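Long-range contacts in phytanoyl-CoA dioxygenase (Streptomyces malaysiense, PDB 6ZYL), which catalyses the beta-hydroxylation of thioholgamide, probably as an iron- and 2-oxoglutarate-dependent oxygenase: residues S249-R254 with E264-S269; R164-H169 with A215-S220. One frame throughout, in Å; residues are numbered along the deposited sequence.

Contact 1. Residues S249-R254 with E264-S269; sequences SALLVR and ERRPES
Glu264 meets the strand 249-254 with both its backbone and its side chain. Its N donates to Ala250 O at 3.0 Å, a somewhat bent bond. Ala250 also bonds with Leu262, so one residue of this strand serves two alternate residues of its neighbour, the ladder of a parallel pair. The side chain then lies along the backbone of Ala250: CG stands opposite the carbonyl carbon of its own residue (chi1 -70°), and the extended chain carries the carboxylate to Ser249. There OG donates to Glu264 OE2 over 2.8 Å, reaching the oxygen from the anti side and 26° out of the carboxylate plane. The same OE2 takes a salt bridge from Lys78, so a hydroxyl and an ammonium share one oxygen. Cutting Glu264 back to an alanine would probably leave the Lys78 ammonium without this carboxylate and Ser249 OG without its acceptor here. Leu251 supplies the apolar half. With CG trans to N (chi1 -180°), its CD1 settles over the face of the Glu264-Arg265 peptide, 3.6 Å from Glu264 C, while CD2 comes within 4.2 Å of Arg266 CG. Beyond this point the backbones part, and a water takes over: it accepts from Leu252 N at 2.9 Å and donates to Glu264 O. Farther along, Val253 and Arg254 form a classic beta bulge against Leu107. This is the fraying edge of a parallel strand pair, where the short outermost strand 262-263 leaves the larger sheet of the double-stranded beta-helix fold.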
loop_
_atom_site.group_PDB
_atom_site.type_symbol
_atom_site.label_atom_id
_atom_site.label_comp_id
_atom_site.label_asym_id
_atom_site.label_seq_id
_atom_site.Cartn_x
_atom_site.Cartn_y
_atom_site.Cartn_z
ATOM N N SER A 249 10.711 -9.807 -6.088
ATOM C CA SER A 249 9.917 -10.898 -5.541
ATOM C C SER A 249 8.556 -10.378 -5.099
ATOM O O SER A 249 8.358 -9.178 -4.890
ATOM C CB SER A 249 10.634 -11.588 -4.368
ATOM O OG SER A 249 10.925 -10.676 -3.326
ATOM N N ALA A 250 7.611 -11.307 -4.966
ATOM C CA ALA A 250 6.236 -10.983 -4.616
ATOM C C ALA A 250 5.570 -12.256 -4.115
ATOM O O ALA A 250 6.104 -13.358 -4.265
ATOM C CB ALA A 250 5.479 -10.393 -5.810
ATOM N N LEU A 251 4.392 -12.094 -3.519
ATOM C CA LEU A 251 3.662 -13.199 -2.909
ATOM C C LEU A 251 2.440 -13.533 -3.753
ATOM O O LEU A 251 1.553 -12.690 -3.933
ATOM C CB LEU A 251 3.244 -12.861 -1.479
ATOM C CG LEU A 251 2.478 -13.960 -0.741
ATOM C CD1 LEU A 251 3.357 -15.190 -0.549
ATOM C CD2 LEU A 251 1.955 -13.455 0.595
ATOM N N LEU A 252 2.392 -14.763 -4.254
ATOM C CA LEU A 252 1.246 -15.222 -5.026
ATOM C C LEU A 252 0.039 -15.397 -4.114
ATOM O O LEU A 252 0.116 -16.085 -3.092
ATOM C CB LEU A 252 1.585 -16.539 -5.717
ATOM C CG LEU A 252 0.512 -17.228 -6.555
ATOM C CD1 LEU A 252 0.196 -16.413 -7.787
ATOM C CD2 LEU A 252 0.986 -18.630 -6.930
ATOM N N VAL A 253 -1.074 -14.766 -4.482
ATOM C CA VAL A 253 -2.299 -14.868 -3.698
ATOM C C VAL A 253 -3.490 -15.356 -4.512
ATOM O O VAL A 253 -4.433 -15.910 -3.921
ATOM C CB VAL A 253 -2.636 -13.526 -3.016
ATOM C CG1 VAL A 253 -1.532 -13.136 -2.035
ATOM C CG2 VAL A 253 -2.848 -12.425 -4.046
ATOM N N ARG A 254 -3.500 -15.177 -5.830
ATOM C CA ARG A 254 -4.524 -15.749 -6.696
ATOM C C ARG A 254 -3.864 -16.229 -7.979
ATOM O O ARG A 254 -3.020 -15.531 -8.547
ATOM C CB ARG A 254 -5.628 -14.737 -7.025
ATOM C CG ARG A 254 -6.581 -14.451 -5.874
ATOM C CD ARG A 254 -7.636 -15.541 -5.729
ATOM N NE ARG A 254 -8.588 -15.239 -4.663
ATOM C CZ ARG A 254 -9.699 -14.528 -4.827
ATOM N NH1 ARG A 254 -10.012 -14.043 -6.020
ATOM N NH2 ARG A 254 -10.501 -14.304 -3.797
ATOM N N GLU A 264 7.424 -15.626 -2.890
ATOM C CA GLU A 264 7.574 -15.497 -1.452
ATOM C C GLU A 264 6.662 -16.512 -0.764
ATOM O O GLU A 264 5.921 -17.256 -1.413
ATOM C CB GLU A 264 7.269 -14.059 -1.020
ATOM C CG GLU A 264 8.338 -13.063 -1.470
ATOM C CD GLU A 264 7.874 -11.616 -1.435
ATOM O OE1 GLU A 264 6.671 -11.373 -1.204
ATOM O OE2 GLU A 264 8.719 -10.718 -1.644
ATOM N N ARG A 265 6.726 -16.552 0.564
ATOM C CA ARG A 265 5.945 -17.495 1.348
ATOM C C ARG A 265 5.211 -16.770 2.466
ATOM O O ARG A 265 5.680 -15.753 2.984
ATOM C CB ARG A 265 6.831 -18.599 1.958
ATOM C CG ARG A 265 8.015 -19.013 1.101
ATOM C CD ARG A 265 8.412 -20.461 1.362
ATOM N NE ARG A 265 9.188 -20.618 2.591
ATOM C CZ ARG A 265 10.515 -20.551 2.654
ATOM N NH1 ARG A 265 11.227 -20.326 1.557
ATOM N NH2 ARG A 265 11.132 -20.707 3.818
ATOM N N ARG A 266 4.059 -17.316 2.846
ATOM C CA ARG A 266 3.326 -16.779 3.981
ATOM C C ARG A 266 4.017 -17.176 5.282
ATOM O O ARG A 266 4.550 -18.286 5.386
ATOM C CB ARG A 266 1.887 -17.295 3.992
ATOM C CG ARG A 266 1.105 -17.022 2.728
ATOM C CD ARG A 266 -0.308 -17.574 2.848
ATOM N NE ARG A 266 -1.077 -16.889 3.885
ATOM C CZ ARG A 266 -2.388 -17.026 4.060
ATOM N NH1 ARG A 266 -3.086 -17.829 3.268
ATOM N NH2 ARG A 266 -3.003 -16.361 5.028
ATOM N N PRO A 267 4.013 -16.312 6.298
ATOM C CA PRO A 267 4.615 -16.687 7.586
ATOM C C PRO A 267 3.765 -17.729 8.301
ATOM O O PRO A 267 2.540 -17.608 8.372
ATOM C CB PRO A 267 4.663 -15.365 8.359
ATOM C CG PRO A 267 3.495 -14.578 7.803
ATOM C CD PRO A 267 3.412 -14.961 6.335
ATOM N N GLU A 268 4.427 -18.760 8.832
ATOM C CA GLU A 268 3.710 -19.767 9.605
ATOM C C GLU A 268 3.250 -19.213 10.947
ATOM O O GLU A 268 2.188 -19.599 11.449
ATOM C CB GLU A 268 4.591 -20.998 9.815
ATOM C CG GLU A 268 5.017 -21.686 8.530
ATOM C CD GLU A 268 3.859 -22.357 7.818
ATOM O OE1 GLU A 268 2.959 -22.883 8.505
ATOM O OE2 GLU A 268 3.849 -22.358 6.569
ATOM N N SER A 269 4.031 -18.313 11.540
ATOM C CA SER A 269 3.662 -17.665 12.791
ATOM C C SER A 269 4.448 -16.368 12.900
ATOM O O SER A 269 5.433 -16.156 12.189
ATOM C CB SER A 269 3.929 -18.569 13.998
ATOM O OG SER A 269 5.278 -18.997 14.030
HETATM O O HOH W 1 4.655 -16.593 -3.935
#

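Contact 2. Residues R164-H169 with A215-S220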
loop_
_atom_site.group_PDB
_atom_site.type_symbol
_atom_site.label_atom_id
_atom_site.label_comp_id
_atom_site.label_asym_id
_atom_site.label_seq_id
_atom_site.Cartn_x
_atom_site.Cartn_y
_atom_site.Cartn_z
ATOM N N ARG A 164 -8.970 13.273 -9.128
ATOM C CA ARG A 164 -9.708 12.436 -10.067
ATOM C C ARG A 164 -9.128 12.544 -11.470
ATOM O O ARG A 164 -8.851 13.641 -11.963
ATOM C CB ARG A 164 -11.181 12.848 -10.065
ATOM C CG ARG A 164 -12.128 11.868 -10.735
ATOM C CD ARG A 164 -13.570 12.378 -10.665
ATOM N NE ARG A 164 -14.283 11.873 -9.492
ATOM C CZ ARG A 164 -14.658 12.620 -8.457
ATOM N NH1 ARG A 164 -14.401 13.922 -8.435
ATOM N NH2 ARG A 164 -15.300 12.062 -7.439
ATOM N N GLY A 165 -8.933 11.392 -12.106
ATOM C CA GLY A 165 -8.436 11.339 -13.463
ATOM C C GLY A 165 -6.964 11.629 -13.639
ATOM O O GLY A 165 -6.477 11.589 -14.775
ATOM N N SER A 166 -6.231 11.900 -12.560
ATOM C CA SER A 166 -4.822 12.262 -12.658
ATOM C C SER A 166 -3.927 11.101 -13.069
ATOM O O SER A 166 -2.712 11.296 -13.184
ATOM C CB SER A 166 -4.343 12.818 -11.317
ATOM O OG SER A 166 -4.543 11.872 -10.277
ATOM N N HIS A 167 -4.487 9.917 -13.308
ATOM C CA HIS A 167 -3.706 8.714 -13.553
ATOM C C HIS A 167 -3.572 8.357 -15.027
ATOM O O HIS A 167 -2.829 7.427 -15.356
ATOM C CB HIS A 167 -4.354 7.525 -12.835
ATOM C CG HIS A 167 -5.683 7.136 -13.409
ATOM N ND1 HIS A 167 -6.751 8.007 -13.463
ATOM C CD2 HIS A 167 -6.114 5.979 -13.966
ATOM C CE1 HIS A 167 -7.782 7.402 -14.026
ATOM N NE2 HIS A 167 -7.423 6.169 -14.337
ATOM N N LEU A 168 -4.269 9.063 -15.917
ATOM C CA LEU A 168 -4.473 8.554 -17.267
ATOM C C LEU A 168 -3.217 8.606 -18.127
ATOM O O LEU A 168 -3.174 7.941 -19.167
ATOM C CB LEU A 168 -5.605 9.333 -17.936
ATOM C CG LEU A 168 -6.963 9.113 -17.261
ATOM C CD1 LEU A 168 -7.954 10.213 -17.594
ATOM C CD2 LEU A 168 -7.526 7.745 -17.647
ATOM N N HIS A 169 -2.194 9.358 -17.722
ATOM C CA HIS A 169 -0.939 9.419 -18.460
ATOM C C HIS A 169 0.205 8.741 -17.711
ATOM O O HIS A 169 1.376 9.041 -17.970
ATOM C CB HIS A 169 -0.580 10.871 -18.775
ATOM C CG HIS A 169 -1.584 11.569 -19.638
ATOM N ND1 HIS A 169 -2.114 10.997 -20.775
ATOM C CD2 HIS A 169 -2.157 12.790 -19.530
ATOM C CE1 HIS A 169 -2.970 11.836 -21.330
ATOM N NE2 HIS A 169 -3.014 12.932 -20.596
ATOM N N ALA A 215 -0.572 5.592 -10.430
ATOM C CA ALA A 215 -0.333 6.905 -11.016
ATOM C C ALA A 215 -1.333 7.945 -10.526
ATOM O O ALA A 215 -1.335 9.078 -11.021
ATOM C CB ALA A 215 -0.373 6.819 -12.543
ATOM N N MET A 216 -2.195 7.583 -9.578
ATOM C CA MET A 216 -3.108 8.545 -8.980
ATOM C C MET A 216 -2.310 9.564 -8.176
ATOM O O MET A 216 -1.541 9.194 -7.282
ATOM C CB MET A 216 -4.123 7.831 -8.088
ATOM C CG MET A 216 -4.922 8.750 -7.173
ATOM S SD MET A 216 -5.834 10.039 -8.043
ATOM C CE MET A 216 -6.648 9.082 -9.320
ATOM N N ALA A 217 -2.478 10.842 -8.502
ATOM C CA ALA A 217 -1.886 11.908 -7.708
ATOM C C ALA A 217 -2.689 12.075 -6.426
ATOM O O ALA A 217 -3.922 12.148 -6.463
ATOM C CB ALA A 217 -1.857 13.217 -8.495
ATOM N N HIS A 218 -1.996 12.123 -5.291
ATOM C CA HIS A 218 -2.676 12.302 -4.017
ATOM C C HIS A 218 -1.779 13.077 -3.064
ATOM O O HIS A 218 -0.564 13.172 -3.255
ATOM C CB HIS A 218 -3.090 10.957 -3.393
ATOM C CG HIS A 218 -1.964 9.984 -3.228
ATOM N ND1 HIS A 218 -1.098 10.021 -2.155
ATOM C CD2 HIS A 218 -1.574 8.934 -3.990
ATOM C CE1 HIS A 218 -0.216 9.044 -2.271
ATOM N NE2 HIS A 218 -0.481 8.371 -3.375
ATOM N N ALA A 219 -2.409 13.641 -2.037
ATOM C CA ALA A 219 -1.721 14.380 -0.992
ATOM C C ALA A 219 -2.399 14.066 0.332
ATOM O O ALA A 219 -3.510 13.534 0.369
ATOM C CB ALA A 219 -1.738 15.892 -1.259
ATOM N N SER A 220 -1.714 14.393 1.424
ATOM C CA SER A 220 -2.235 14.152 2.761
ATOM C C SER A 220 -1.894 15.338 3.646
ATOM O O SER A 220 -0.781 15.865 3.587
ATOM C CB SER A 220 -1.664 12.861 3.364
ATOM O OG SER A 220 -1.864 11.762 2.493
#
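The imidazole of His167 is approached obliquely by the Met216 methyl, CE lying 4.3 Å from ND1. Within its own loop, Leu168 CG lies 3.7 Å above one face, offset toward the rim, and Gly165 CA sits in plane at the edge. NE2 bonds to the carbonyl of Arg33, and the ring of His213 packs nearby with its plane inclined by about 55°, so the imidazole is held by more than this contact. At the root of the side chain, His167 CA makes a CH...O contact of 3.5 Å with Ala215 O, which also accepts a hydrogen bond from Gln129. Ala215 CB returns the contact, 3.8 Å from His167 O.

Ser166 makes the polar link. Its OG accepts from Ala217 N at 2.9 Å in a fairly straight bond, and is hydrogen-bonded as well to Ala163 O, joining the chain before the turn to the start of the strand. Met216 crowds the same hydroxyl. Its CB points away from the loop, but the chain bends at chi2 (57°) and chi3 (49°) and brings SD back to 3.2 Å from Ser166 OG. Ala217 CB, 3.8 Å from Ser166 CB, covers this hydroxymethyl group too.

The type I beta turn Gly165-Leu168 thus seats itself against the entry to strand 217-220, just after strand 160-162, its antiparallel partner in the smaller sheet. Farther along, His218 meets the ring of His128 edge-to-face and bonds to Asp130, consistent with the HxD...H facial triad by which phytanoyl-CoA dioxygenase relatives hold iron within a double-stranded beta-helix.

From the N terminus, the chain reaches contact 2 first: it leaves strand 160-162 through the turn at 164-169, makes a long, partly unmodelled excursion that includes strands 200-201 and 209-212, and returns at 215-220. Only then, after strand 229-237 has taken its place in the larger sheet, does contact 1 open at 249-254, closing a nine-residue loop at 264-269. The two loops follow in series, neither nested nor crossed. The centres of contacts 1 and 2 lie about 29 Å apart, on opposite sides of the chain's centre. Contact 2 ties a turn to the start of strand 217-220 in the smaller sheet; contact 1 ties strand 249-254, near one edge of the larger sheet, to the loop leaving strand 262-263.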